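Local coordinates for putative oxidoreductase (Klebsiella pneumoniae subsp. pneumoniae MGH 78578, PDB 3E82), which is a putative oxidoreductase of the Gfo/Idh/MocA family, which probably binds a nicotinamide nucleotide in its Rossmann-fold domain, at residues I13-F17 / V18-F22; R41-E44 / K45-D49; N77-H80 / A81-R85; E259-L263 / A264-P268; Q299-Y302 / Y303-R307. All coordinates share one frame; numbering follows the deposited sequence.

In the fold
Along the chain the five contacts follow one another in series. Contacts 1, 2 and 3 belong to the Rossmann-type domain, built on the parallel sheet that includes strands 8-13, 33-39 and 70-73; contacts 4 and 5 come from the C-terminal alpha/beta family region. Contact 1, the glycine-rich turn into helix 17-28, is the hub: it touches the other four, with centres about 11 Å from contact 2, 15 Å from contact 3, 13 Å from contact 4 and 17 Å from contact 5. Contacts 2 and 3 lie about 22 Å apart, centre to centre. Helix 17-28 thus meets helices 258-263 and 300-310, tying the later region to the probable nucleotide-binding domain.

Contact 1: residues I13-F17 / V18-F22; sequences IGYGF and VGKTF
One face of the Tyr15 ring is covered by Lys20, whose CB lies 3.8 Å from the ring centroid in a CH-pi contact, while the Phe17 ring has Thr21 CB over a face and Phe22 meets Phe17 CZ at its edge. These side chains belong to the strand-turn-helix of a Rossmann fold: Gly14, Gly16 and Gly19 fit the GxGxxG pattern, consistent with a dinucleotide-binding loop leading into helix 17-28. Lysine suits its place because its methylenes can lie on an aromatic face while its amine goes on past it; the anti chi1 (171°) carries CG on to Tyr15 OH. That hydroxyl bonds to Asp49 and accepts from a water donating to Lys20 O. At the backbone angles of Gly14 (phi 101°, psi 128°) a CB would press on the carbonyl O of Ile13, which explains a glycine there. Gly19 CA passes 3.8 Å from Gly14 O, leaving no room for a CB. Gly16 is the N-cap residue, and its carbonyl takes the helical bond from Lys20 N at 2.9 Å. A second water accepts from Gly19 N and, weakly, from Gly16 N. Val18 CG2 packs 3.6 Å from Phe17 CD2. Thr21 grips the first turn twice: its OG1 donates to Phe17 O at 2.7 Å, and its backbone N reaches the same oxygen at 2.9 Å from the opposite face of the carbonyl plane.

Contact 2: residues R41-E44 / K45-D49; sequences RDEE and KVKRD
Asp42 meets Lys45 at the tight end of this contact, where helix 43-49 begins. As N-cap residue, Asp42 turns OD1 onto Lys45 N at 3.0 Å; the amide comes from above the carboxylate plane, yet its N-H points almost straight at the oxygen (165°). Aspartate suits this place because its short acidic arm can fold back onto a first-turn amide. OD2 packs against Lys45 CB, and the two side chains cross at about a right angle. The solvent side is looser. Glu43 CG touches Lys47 CG at 3.6 Å. Glu43 OE2 and Lys47 NZ stay 4.7 Å apart and share a water, weakly held by the lysine, whose NZ has a stronger partner in Val53 O. Arg48 folds its guanidinium back so that one face lies over Glu44 O. The helix joins strands 33-39 and 54-56 as the connection of a beta-alpha-beta unit; Val46 packs on Ser40 and Val53, while Asp49 OD2 hydrogen-bonds to the hydroxyl of Tyr15, in the loop before helix 17-28.

Contact 3: residues N77-H80 / A81-R85; sequences NATH and APLAR
First torsions bring Thr79 and Leu83 side by side. In Thr79, OG1 sits between the backbone N and the carbonyl carbon (chi1 72°), and in Leu83, CG lies anti to the carbonyl carbon (chi1 -76°), which leaves the two side chains pointing the same way. Leu83 CD1 lies against Thr79 OG1 (3.7 Å) and Thr79 CB (3.8 Å), and the hydroxyl's bonds go to Ser75 and Pro76. Backbone bonds tie the same turn: Leu83 N donates to Thr79 O and Ala84 N to His80 O, both at 3.0 Å. The segment is the entry into helix 80-89, which follows strand 70-73 in the Rossmann-type domain. Proline suits the first turn, where its lack of an N-H costs little; Pro82 CG lies 3.2 Å from Thr79 O. One residue before the proline, a water replaces the i to i+4 bond, donating to Asn77 O and accepting from Ala81 N. The buried His80 ring has Asn77 CA over the centre of one face, 3.9 Å above its plane, and both its nitrogens are engaged, ND1 with Pro99 O and NE2 with Ser75 O. Small Ala84 lets the helix lie close to Ile73 and Val96 on neighbouring strands.

Contact 4: residues E259-L263 / A264-P268; sequences ESQLL and AGVVP
Gln261 O is gripped by two amides of the residues that follow helix 258-263. Val266 N donates to it at 2.9 Å along a nearly straight N-H (169°), from above the carbonyl plane, while Ala264 N adds a weak extra bond. The Val266 bond (6→1) and the 2.8 Å bond from Gly265 N to Leu262 O (5→2) close the helix in a Schellman motif. Gly265 adopts the positive phi of 78° that turns the chain out of the helix, a conformation readily taken by a residue with no CB. The reversal folds Val266 back over the last turn, its CB 3.9 Å from Gln261 CB; a branched apolar residue suits this wrap. The amide end of Gln261 is held by Asp272 O and Gly274 N. Farther along the loop, Pro268 CG packs 3.7 Å from Leu262 CD2, the two side chains crossing at about a right angle. Helix 258-263 and its exit loop lie against helix 17-28, with Leu262 on Phe22, Leu263 on Phe17 and Pro268 on Pro25.

Contact 5: residues Q299-Y302 / Y303-R307; sequences QRQY and YMLIR
From CB to its hydroxyl, Tyr302 runs past Tyr303 and Ile306. Its CB merely adjoins the next amide. CG is anti to the backbone N (chi1 178°), which places it beside the carbonyl carbon, with the ring near Ile306 one turn on. On the ring, CD2 stands over the centre of the Tyr303 face, giving an edge-to-face (T-shaped) pair with centroids 5.4 Å apart and planes at 87°. CE2 and CZ meet Ile306 CG1, which lies over one Tyr302 face, 4.0 Å from the centroid, in a CH-pi contact. At the tip, OH has Ile306 CD1 at 3.9 Å and hydrogen-bonds to Ser122 OG. Isoleucine suits this site because its CG1-CD1 branch can run along the flat ring, while its N donates to Tyr302 O at 2.9 Å. Across the helix, selenomethionine Met304 turns its SE and CE toward Arg300 and Gln301; SE lies 3.5 Å from Gln301 NE2. The arginine pairs with Asp298, and Tyr303 OH bonds to His23 of helix 17-28, linking the C-terminal region to the Rossmann-type domain. The chemistry is therefore divided: a ring edge, ring faces and an aliphatic branch pack along the helix turn, whereas the hydroxyls of the two buried tyrosines are satisfied by Ser122 and His23, so neither ring has to leave a polar atom without a partner.

Contact 1: residues I13-F17 / V18-F22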
loop_
_atom_site.group_PDB
_atom_site.type_symbol
_atom_site.label_atom_id
_atom_site.label_comp_id
_atom_site.label_asym_id
_atom_site.label_seq_id
_atom_site.Cartn_x
_atom_site.Cartn_y
_atom_site.Cartn_z
ATOM N N ILE B 13 -32.237 18.231 10.888
ATOM C CA ILE B 13 -31.733 18.684 12.181
ATOM C C ILE B 13 -30.313 19.219 12.040
ATOM O O ILE B 13 -29.361 18.458 11.856
ATOM C CB ILE B 13 -31.743 17.537 13.214
ATOM C CG1 ILE B 13 -33.125 16.872 13.247
ATOM C CG2 ILE B 13 -31.346 18.064 14.588
ATOM C CD1 ILE B 13 -34.293 17.813 13.519
ATOM N N GLY B 14 -30.186 20.541 12.112
ATOM C CA GLY B 14 -28.885 21.168 11.982
ATOM C C GLY B 14 -28.691 21.737 10.590
ATOM O O GLY B 14 -28.902 21.050 9.588
ATOM N N TYR B 15 -28.312 23.009 10.525
ATOM C CA TYR B 15 -28.069 23.655 9.249
ATOM C C TYR B 15 -26.639 24.160 9.242
ATOM O O TYR B 15 -26.348 25.299 8.864
ATOM C CB TYR B 15 -29.035 24.814 9.020
ATOM C CG TYR B 15 -29.160 25.188 7.564
ATOM C CD1 TYR B 15 -29.676 24.281 6.638
ATOM C CD2 TYR B 15 -28.756 26.440 7.104
ATOM C CE1 TYR B 15 -29.788 24.611 5.294
ATOM C CE2 TYR B 15 -28.861 26.778 5.759
ATOM C CZ TYR B 15 -29.378 25.862 4.864
ATOM O OH TYR B 15 -29.491 26.191 3.537
ATOM N N GLY B 16 -25.747 23.296 9.698
ATOM C CA GLY B 16 -24.345 23.632 9.706
ATOM C C GLY B 16 -23.809 23.323 8.323
ATOM O O GLY B 16 -24.570 23.218 7.351
ATOM N N PHE B 17 -22.498 23.166 8.227
ATOM C CA PHE B 17 -21.863 22.878 6.955
ATOM C C PHE B 17 -22.499 21.715 6.187
ATOM O O PHE B 17 -22.885 21.864 5.029
ATOM C CB PHE B 17 -20.383 22.583 7.170
ATOM C CG PHE B 17 -19.722 21.986 5.975
ATOM C CD1 PHE B 17 -19.417 22.769 4.873
ATOM C CD2 PHE B 17 -19.455 20.622 5.927
ATOM C CE1 PHE B 17 -18.856 22.202 3.730
ATOM C CE2 PHE B 17 -18.896 20.044 4.794
ATOM C CZ PHE B 17 -18.597 20.833 3.694
ATOM N N VAL B 18 -22.599 20.557 6.828
ATOM C CA VAL B 18 -23.162 19.383 6.177
ATOM C C VAL B 18 -24.648 19.512 5.843
ATOM O O VAL B 18 -25.077 19.139 4.756
ATOM C CB VAL B 18 -22.935 18.119 7.037
ATOM C CG1 VAL B 18 -23.601 16.910 6.384
ATOM C CG2 VAL B 18 -21.433 17.866 7.193
ATOM N N GLY B 19 -25.429 20.044 6.773
ATOM C CA GLY B 19 -26.850 20.202 6.524
ATOM C C GLY B 19 -27.124 21.129 5.354
ATOM O O GLY B 19 -27.992 20.853 4.522
ATOM N N LYS B 20 -26.367 22.220 5.276
ATOM C CA LYS B 20 -26.539 23.209 4.213
ATOM C C LYS B 20 -25.931 22.822 2.867
ATOM O O LYS B 20 -26.536 23.050 1.822
ATOM C CB LYS B 20 -25.945 24.555 4.654
ATOM C CG LYS B 20 -25.872 25.620 3.549
ATOM C CD LYS B 20 -25.094 26.848 4.020
ATOM C CE LYS B 20 -25.244 28.047 3.087
ATOM N NZ LYS B 20 -24.750 27.781 1.708
ATOM N N THR B 21 -24.737 22.238 2.895
ATOM C CA THR B 21 -24.035 21.881 1.665
ATOM C C THR B 21 -24.469 20.577 1.011
ATOM O O THR B 21 -24.479 20.473 -0.210
ATOM C CB THR B 21 -22.511 21.803 1.908
ATOM O OG1 THR B 21 -22.093 22.931 2.684
ATOM C CG2 THR B 21 -21.757 21.811 0.584
ATOM N N PHE B 22 -24.827 19.593 1.825
ATOM C CA PHE B 22 -25.230 18.278 1.331
ATOM C C PHE B 22 -26.725 17.971 1.365
ATOM O O PHE B 22 -27.402 17.981 0.334
ATOM C CB PHE B 22 -24.495 17.187 2.125
ATOM C CG PHE B 22 -23.063 16.996 1.720
ATOM C CD1 PHE B 22 -22.692 15.908 0.922
ATOM C CD2 PHE B 22 -22.088 17.904 2.119
ATOM C CE1 PHE B 22 -21.359 15.731 0.529
ATOM C CE2 PHE B 22 -20.751 17.739 1.733
ATOM C CZ PHE B 22 -20.387 16.651 0.937
HETATM O O HOH W 1 -28.782 24.444 1.428
HETATM O O HOH W 2 -24.988 20.580 9.607
#

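Contact 2: residues R41-E44 / K45-D49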
loop_
_atom_site.group_PDB
_atom_site.type_symbol
_atom_site.label_atom_id
_atom_site.label_comp_id
_atom_site.label_asym_id
_atom_site.label_seq_id
_atom_site.Cartn_x
_atom_site.Cartn_y
_atom_site.Cartn_z
ATOM N N ARG B 41 -30.788 27.286 15.421
ATOM C CA ARG B 41 -30.916 28.447 16.299
ATOM C C ARG B 41 -30.799 29.750 15.518
ATOM O O ARG B 41 -31.021 30.828 16.073
ATOM C CB ARG B 41 -29.826 28.424 17.377
ATOM C CG ARG B 41 -29.874 27.239 18.315
ATOM C CD ARG B 41 -31.147 27.235 19.134
ATOM N NE ARG B 41 -31.237 26.059 20.002
ATOM C CZ ARG B 41 -32.223 25.850 20.872
ATOM N NH1 ARG B 41 -33.205 26.740 20.994
ATOM N NH2 ARG B 41 -32.235 24.746 21.610
ATOM N N ASP B 42 -30.444 29.648 14.237
ATOM C CA ASP B 42 -30.282 30.827 13.390
ATOM C C ASP B 42 -31.273 30.839 12.225
ATOM O O ASP B 42 -30.935 30.422 11.117
ATOM C CB ASP B 42 -28.860 30.877 12.834
ATOM C CG ASP B 42 -28.553 32.186 12.136
ATOM O OD1 ASP B 42 -29.505 32.927 11.818
ATOM O OD2 ASP B 42 -27.362 32.472 11.897
ATOM N N GLU B 43 -32.483 31.332 12.476
ATOM C CA GLU B 43 -33.509 31.377 11.444
ATOM C C GLU B 43 -33.045 32.079 10.172
ATOM O O GLU B 43 -33.137 31.517 9.082
ATOM C CB GLU B 43 -34.777 32.057 11.967
ATOM C CG GLU B 43 -35.857 32.174 10.904
ATOM C CD GLU B 43 -37.153 32.767 11.424
ATOM O OE1 GLU B 43 -37.130 33.921 11.905
ATOM O OE2 GLU B 43 -38.195 32.075 11.343
ATOM N N GLU B 44 -32.544 33.300 10.315
ATOM C CA GLU B 44 -32.077 34.070 9.167
ATOM C C GLU B 44 -31.115 33.311 8.262
ATOM O O GLU B 44 -31.242 33.361 7.036
ATOM C CB GLU B 44 -31.419 35.370 9.632
ATOM C CG GLU B 44 -32.412 36.444 10.056
ATOM C CD GLU B 44 -31.736 37.641 10.704
ATOM O OE1 GLU B 44 -31.277 37.513 11.861
ATOM O OE2 GLU B 44 -31.653 38.705 10.057
ATOM N N LYS B 45 -30.149 32.614 8.854
ATOM C CA LYS B 45 -29.192 31.853 8.056
ATOM C C LYS B 45 -29.925 30.824 7.193
ATOM O O LYS B 45 -29.612 30.642 6.014
ATOM C CB LYS B 45 -28.188 31.135 8.960
ATOM C CG LYS B 45 -27.190 30.276 8.201
ATOM C CD LYS B 45 -26.205 29.579 9.135
ATOM C CE LYS B 45 -26.913 28.604 10.070
ATOM N NZ LYS B 45 -25.966 27.909 10.993
ATOM N N VAL B 46 -30.901 30.153 7.794
ATOM C CA VAL B 46 -31.680 29.147 7.086
ATOM C C VAL B 46 -32.536 29.808 6.014
ATOM O O VAL B 46 -32.441 29.467 4.831
ATOM C CB VAL B 46 -32.603 28.379 8.047
ATOM C CG1 VAL B 46 -33.364 27.296 7.285
ATOM C CG2 VAL B 46 -31.783 27.768 9.170
ATOM N N LYS B 47 -33.360 30.764 6.432
ATOM C CA LYS B 47 -34.238 31.473 5.511
ATOM C C LYS B 47 -33.498 32.073 4.313
ATOM O O LYS B 47 -34.064 32.173 3.227
ATOM C CB LYS B 47 -35.004 32.573 6.255
ATOM C CG LYS B 47 -35.994 32.065 7.302
ATOM C CD LYS B 47 -37.229 31.463 6.662
ATOM C CE LYS B 47 -38.304 31.138 7.694
ATOM N NZ LYS B 47 -39.558 30.627 7.046
ATOM N N ARG B 48 -32.242 32.468 4.498
ATOM C CA ARG B 48 -31.476 33.046 3.394
ATOM C C ARG B 48 -31.366 32.095 2.202
ATOM O O ARG B 48 -31.274 32.537 1.052
ATOM C CB ARG B 48 -30.070 33.453 3.854
ATOM C CG ARG B 48 -29.991 34.866 4.443
ATOM C CD ARG B 48 -28.555 35.386 4.502
ATOM N NE ARG B 48 -27.757 34.748 5.546
ATOM C CZ ARG B 48 -27.964 34.907 6.853
ATOM N NH1 ARG B 48 -28.948 35.689 7.287
ATOM N NH2 ARG B 48 -27.186 34.284 7.727
ATOM N N ASP B 49 -31.376 30.793 2.482
ATOM C CA ASP B 49 -31.281 29.777 1.436
ATOM C C ASP B 49 -32.649 29.174 1.124
ATOM O O ASP B 49 -33.000 28.970 -0.035
ATOM C CB ASP B 49 -30.349 28.630 1.861
ATOM C CG ASP B 49 -28.903 29.061 2.006
ATOM O OD1 ASP B 49 -28.476 29.980 1.281
ATOM O OD2 ASP B 49 -28.186 28.460 2.834
HETATM O O HOH W 3 -39.822 29.634 10.093
#

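Contact 3: residues N77-H80 / A81-R85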
loop_
_atom_site.group_PDB
_atom_site.type_symbol
_atom_site.label_atom_id
_atom_site.label_comp_id
_atom_site.label_asym_id
_atom_site.label_seq_id
_atom_site.Cartn_x
_atom_site.Cartn_y
_atom_site.Cartn_z
ATOM N N ASN B 77 -21.725 15.745 16.255
ATOM C CA ASN B 77 -21.486 14.313 16.486
ATOM C C ASN B 77 -22.076 13.726 17.768
ATOM O O ASN B 77 -22.699 12.664 17.741
ATOM C CB ASN B 77 -19.977 14.030 16.458
ATOM C CG ASN B 77 -19.414 13.986 15.048
ATOM O OD1 ASN B 77 -19.933 14.632 14.134
ATOM N ND2 ASN B 77 -18.337 13.228 14.866
ATOM N N ALA B 78 -21.873 14.408 18.889
ATOM C CA ALA B 78 -22.376 13.932 20.171
ATOM C C ALA B 78 -23.902 13.897 20.287
ATOM O O ALA B 78 -24.435 13.304 21.223
ATOM C CB ALA B 78 -21.793 14.783 21.301
ATOM N N THR B 79 -24.601 14.527 19.345
ATOM C CA THR B 79 -26.065 14.567 19.381
ATOM C C THR B 79 -26.729 13.488 18.519
ATOM O O THR B 79 -27.929 13.235 18.635
ATOM C CB THR B 79 -26.603 15.945 18.902
ATOM O OG1 THR B 79 -26.411 16.074 17.488
ATOM C CG2 THR B 79 -25.864 17.073 19.595
ATOM N N HIS B 80 -25.941 12.854 17.658
ATOM C CA HIS B 80 -26.471 11.831 16.768
ATOM C C HIS B 80 -27.226 10.701 17.468
ATOM O O HIS B 80 -28.399 10.470 17.180
ATOM C CB HIS B 80 -25.342 11.262 15.899
ATOM C CG HIS B 80 -24.790 12.246 14.911
ATOM N ND1 HIS B 80 -23.850 11.905 13.962
ATOM C CD2 HIS B 80 -25.045 13.565 14.729
ATOM C CE1 HIS B 80 -23.550 12.969 13.238
ATOM N NE2 HIS B 80 -24.261 13.991 13.682
ATOM N N ALA B 81 -26.565 10.007 18.388
ATOM C CA ALA B 81 -27.194 8.889 19.094
ATOM C C ALA B 81 -28.444 9.292 19.881
ATOM O O ALA B 81 -29.499 8.668 19.747
ATOM C CB ALA B 81 -26.184 8.225 20.022
ATOM N N PRO B 82 -28.346 10.338 20.714
ATOM C CA PRO B 82 -29.526 10.751 21.481
ATOM C C PRO B 82 -30.711 11.237 20.639
ATOM O O PRO B 82 -31.852 10.884 20.926
ATOM C CB PRO B 82 -28.974 11.824 22.423
ATOM C CG PRO B 82 -27.769 12.344 21.712
ATOM C CD PRO B 82 -27.156 11.105 21.122
ATOM N N LEU B 83 -30.451 12.037 19.604
ATOM C CA LEU B 83 -31.531 12.531 18.746
ATOM C C LEU B 83 -32.161 11.409 17.922
ATOM O O LEU B 83 -33.367 11.422 17.665
ATOM C CB LEU B 83 -31.025 13.636 17.813
ATOM C CG LEU B 83 -30.801 15.005 18.463
ATOM C CD1 LEU B 83 -30.109 15.951 17.490
ATOM C CD2 LEU B 83 -32.150 15.570 18.896
ATOM N N ALA B 84 -31.345 10.448 17.499
ATOM C CA ALA B 84 -31.846 9.326 16.721
ATOM C C ALA B 84 -32.757 8.535 17.650
ATOM O O ALA B 84 -33.814 8.050 17.247
ATOM C CB ALA B 84 -30.689 8.452 16.248
ATOM N N ARG B 85 -32.337 8.425 18.904
ATOM C CA ARG B 85 -33.101 7.704 19.911
ATOM C C ARG B 85 -34.463 8.369 20.107
ATOM O O ARG B 85 -35.496 7.699 20.137
ATOM C CB ARG B 85 -32.336 7.706 21.234
ATOM C CG ARG B 85 -32.609 6.508 22.110
ATOM C CD ARG B 85 -31.737 6.533 23.358
ATOM N NE ARG B 85 -31.344 5.190 23.777
ATOM C CZ ARG B 85 -30.263 4.552 23.335
ATOM N NH1 ARG B 85 -29.460 5.137 22.458
ATOM N NH2 ARG B 85 -29.981 3.331 23.771
HETATM O O HOH W 4 -23.862 10.479 19.032
#

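Contact 4: residues E259-L263 / A264-P268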
loop_
_atom_site.group_PDB
_atom_site.type_symbol
_atom_site.label_atom_id
_atom_site.label_comp_id
_atom_site.label_asym_id
_atom_site.label_seq_id
_atom_site.Cartn_x
_atom_site.Cartn_y
_atom_site.Cartn_z
ATOM N N GLU B 259 -18.600 16.253 -4.435
ATOM C CA GLU B 259 -18.360 17.108 -3.282
ATOM C C GLU B 259 -17.916 18.508 -3.706
ATOM O O GLU B 259 -18.431 19.505 -3.199
ATOM C CB GLU B 259 -17.316 16.496 -2.344
ATOM C CG GLU B 259 -17.162 17.291 -1.047
ATOM C CD GLU B 259 -16.069 16.761 -0.136
ATOM O OE1 GLU B 259 -14.882 16.807 -0.531
ATOM O OE2 GLU B 259 -16.400 16.304 0.980
ATOM N N SER B 260 -16.966 18.583 -4.637
ATOM C CA SER B 260 -16.472 19.875 -5.115
ATOM C C SER B 260 -17.602 20.642 -5.774
ATOM O O SER B 260 -17.701 21.864 -5.636
ATOM C CB SER B 260 -15.343 19.688 -6.124
ATOM O OG SER B 260 -14.302 18.920 -5.559
ATOM N N GLN B 261 -18.449 19.925 -6.505
ATOM C CA GLN B 261 -19.574 20.564 -7.156
ATOM C C GLN B 261 -20.509 21.144 -6.083
ATOM O O GLN B 261 -20.930 22.292 -6.183
ATOM C CB GLN B 261 -20.305 19.558 -8.055
ATOM C CG GLN B 261 -19.471 19.122 -9.261
ATOM C CD GLN B 261 -20.226 18.211 -10.205
ATOM O OE1 GLN B 261 -20.649 17.120 -9.827
ATOM N NE2 GLN B 261 -20.399 18.655 -11.445
ATOM N N LEU B 262 -20.808 20.362 -5.048
ATOM C CA LEU B 262 -21.680 20.830 -3.971
ATOM C C LEU B 262 -21.093 22.060 -3.296
ATOM O O LEU B 262 -21.799 23.031 -3.037
ATOM C CB LEU B 262 -21.900 19.730 -2.926
ATOM C CG LEU B 262 -22.853 18.586 -3.284
ATOM C CD1 LEU B 262 -22.836 17.546 -2.157
ATOM C CD2 LEU B 262 -24.279 19.137 -3.504
ATOM N N LEU B 263 -19.797 22.018 -3.007
ATOM C CA LEU B 263 -19.126 23.149 -2.373
ATOM C C LEU B 263 -19.228 24.387 -3.245
ATOM O O LEU B 263 -19.294 25.503 -2.743
ATOM C CB LEU B 263 -17.648 22.832 -2.124
ATOM C CG LEU B 263 -17.343 21.840 -1.000
ATOM C CD1 LEU B 263 -15.863 21.480 -1.001
ATOM C CD2 LEU B 263 -17.746 22.456 0.328
ATOM N N ALA B 264 -19.242 24.180 -4.558
ATOM C CA ALA B 264 -19.331 25.276 -5.512
ATOM C C ALA B 264 -20.782 25.691 -5.733
ATOM O O ALA B 264 -21.067 26.589 -6.527
ATOM C CB ALA B 264 -18.695 24.866 -6.836
ATOM N N GLY B 265 -21.700 25.024 -5.040
ATOM C CA GLY B 265 -23.104 25.357 -5.169
ATOM C C GLY B 265 -23.818 24.851 -6.408
ATOM O O GLY B 265 -24.840 25.411 -6.792
ATOM N N VAL B 266 -23.295 23.802 -7.036
ATOM C CA VAL B 266 -23.929 23.224 -8.220
ATOM C C VAL B 266 -25.180 22.484 -7.745
ATOM O O VAL B 266 -25.131 21.785 -6.740
ATOM C CB VAL B 266 -22.992 22.201 -8.915
ATOM C CG1 VAL B 266 -23.720 21.519 -10.056
ATOM C CG2 VAL B 266 -21.731 22.901 -9.422
ATOM N N VAL B 267 -26.293 22.633 -8.454
ATOM C CA VAL B 267 -27.529 21.957 -8.059
ATOM C C VAL B 267 -27.487 20.472 -8.401
ATOM O O VAL B 267 -27.285 20.100 -9.557
ATOM C CB VAL B 267 -28.773 22.574 -8.749
ATOM C CG1 VAL B 267 -30.007 21.750 -8.415
ATOM C CG2 VAL B 267 -28.967 24.024 -8.291
ATOM N N PRO B 268 -27.678 19.604 -7.392
ATOM C CA PRO B 268 -27.659 18.153 -7.617
ATOM C C PRO B 268 -28.675 17.749 -8.681
ATOM O O PRO B 268 -29.829 18.168 -8.630
ATOM C CB PRO B 268 -28.011 17.582 -6.241
ATOM C CG PRO B 268 -27.440 18.604 -5.294
ATOM C CD PRO B 268 -27.843 19.913 -5.958
#

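Contact 5: residues Q299-Y302 / Y303-R307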
loop_
_atom_site.group_PDB
_atom_site.type_symbol
_atom_site.label_atom_id
_atom_site.label_comp_id
_atom_site.label_asym_id
_atom_site.label_seq_id
_atom_site.Cartn_x
_atom_site.Cartn_y
_atom_site.Cartn_z
ATOM N N GLN B 299 -25.008 10.821 -5.787
ATOM C CA GLN B 299 -25.393 10.460 -4.432
ATOM C C GLN B 299 -26.876 10.724 -4.120
ATOM O O GLN B 299 -27.366 10.337 -3.063
ATOM C CB GLN B 299 -24.486 11.169 -3.412
ATOM C CG GLN B 299 -24.559 12.676 -3.400
ATOM C CD GLN B 299 -23.476 13.278 -2.516
ATOM O OE1 GLN B 299 -23.540 13.199 -1.288
ATOM N NE2 GLN B 299 -22.459 13.864 -3.144
ATOM N N ARG B 300 -27.593 11.370 -5.037
ATOM C CA ARG B 300 -29.017 11.611 -4.826
ATOM C C ARG B 300 -29.678 10.236 -4.732
ATOM O O ARG B 300 -30.793 10.102 -4.225
ATOM C CB ARG B 300 -29.630 12.401 -5.999
ATOM C CG ARG B 300 -29.130 13.828 -6.142
ATOM C CD ARG B 300 -29.593 14.487 -7.450
ATOM N NE ARG B 300 -31.043 14.407 -7.628
ATOM C CZ ARG B 300 -31.661 13.534 -8.420
ATOM N NH1 ARG B 300 -30.953 12.654 -9.122
ATOM N NH2 ARG B 300 -32.990 13.537 -8.504
ATOM N N GLN B 301 -28.984 9.211 -5.234
ATOM C CA GLN B 301 -29.503 7.852 -5.199
ATOM C C GLN B 301 -29.793 7.431 -3.762
ATOM O O GLN B 301 -30.752 6.703 -3.508
ATOM C CB GLN B 301 -28.515 6.863 -5.832
ATOM C CG GLN B 301 -28.506 6.849 -7.362
ATOM C CD GLN B 301 -29.823 6.359 -7.956
ATOM O OE1 GLN B 301 -30.340 5.313 -7.569
ATOM N NE2 GLN B 301 -30.361 7.112 -8.909
ATOM N N TYR B 302 -28.968 7.883 -2.821
ATOM C CA TYR B 302 -29.200 7.531 -1.422
ATOM C C TYR B 302 -30.625 7.928 -1.011
ATOM O O TYR B 302 -31.354 7.133 -0.433
ATOM C CB TYR B 302 -28.209 8.245 -0.500
ATOM C CG TYR B 302 -28.456 7.943 0.963
ATOM C CD1 TYR B 302 -27.942 6.785 1.551
ATOM C CD2 TYR B 302 -29.248 8.791 1.755
ATOM C CE1 TYR B 302 -28.206 6.470 2.884
ATOM C CE2 TYR B 302 -29.519 8.480 3.098
ATOM C CZ TYR B 302 -28.996 7.317 3.649
ATOM O OH TYR B 302 -29.271 6.977 4.951
ATOM N N TYR B 303 -31.008 9.165 -1.305
ATOM C CA TYR B 303 -32.334 9.652 -0.943
ATOM C C TYR B 303 -33.452 9.088 -1.817
ATOM O O TYR B 303 -34.569 8.885 -1.346
ATOM C CB TYR B 303 -32.356 11.186 -0.953
ATOM C CG TYR B 303 -31.824 11.784 0.336
ATOM C CD1 TYR B 303 -32.481 11.565 1.546
ATOM C CD2 TYR B 303 -30.647 12.530 0.356
ATOM C CE1 TYR B 303 -31.979 12.072 2.748
ATOM C CE2 TYR B 303 -30.130 13.044 1.555
ATOM C CZ TYR B 303 -30.803 12.809 2.749
ATOM O OH TYR B 303 -30.305 13.292 3.945
HETATM N N MSE B 304 -33.156 8.825 -3.085
HETATM C CA MSE B 304 -34.165 8.253 -3.971
HETATM C C MSE B 304 -34.490 6.843 -3.486
HETATM O O MSE B 304 -35.650 6.424 -3.481
HETATM C CB MSE B 304 -33.649 8.214 -5.405
HETATM C CG MSE B 304 -33.220 9.568 -5.918
HETATM SE SE MSE B 304 -32.627 9.522 -7.754
HETATM C CE MSE B 304 -30.734 9.757 -7.551
ATOM N N LEU B 305 -33.459 6.120 -3.055
ATOM C CA LEU B 305 -33.648 4.759 -2.563
ATOM C C LEU B 305 -34.291 4.742 -1.172
ATOM O O LEU B 305 -35.126 3.884 -0.876
ATOM C CB LEU B 305 -32.310 4.014 -2.565
ATOM C CG LEU B 305 -31.710 3.775 -3.963
ATOM C CD1 LEU B 305 -30.319 3.168 -3.836
ATOM C CD2 LEU B 305 -32.623 2.842 -4.768
ATOM N N ILE B 306 -33.916 5.692 -0.318
ATOM C CA ILE B 306 -34.510 5.765 1.015
ATOM C C ILE B 306 -35.999 6.065 0.806
ATOM O O ILE B 306 -36.867 5.532 1.505
ATOM C CB ILE B 306 -33.876 6.899 1.856
ATOM C CG1 ILE B 306 -32.511 6.453 2.419
ATOM C CG2 ILE B 306 -34.851 7.344 2.939
ATOM C CD1 ILE B 306 -32.576 5.423 3.546
ATOM N N ARG B 307 -36.277 6.934 -0.162
ATOM C CA ARG B 307 -37.646 7.306 -0.510
ATOM C C ARG B 307 -38.398 6.039 -0.902
ATOM O O ARG B 307 -39.440 5.713 -0.334
ATOM C CB ARG B 307 -37.646 8.276 -1.701
ATOM C CG ARG B 307 -39.032 8.692 -2.186
ATOM C CD ARG B 307 -38.945 9.370 -3.556
ATOM N NE ARG B 307 -38.311 8.468 -4.517
ATOM C CZ ARG B 307 -37.880 8.819 -5.723
ATOM N NH1 ARG B 307 -38.010 10.070 -6.148
ATOM N NH2 ARG B 307 -37.302 7.910 -6.501
#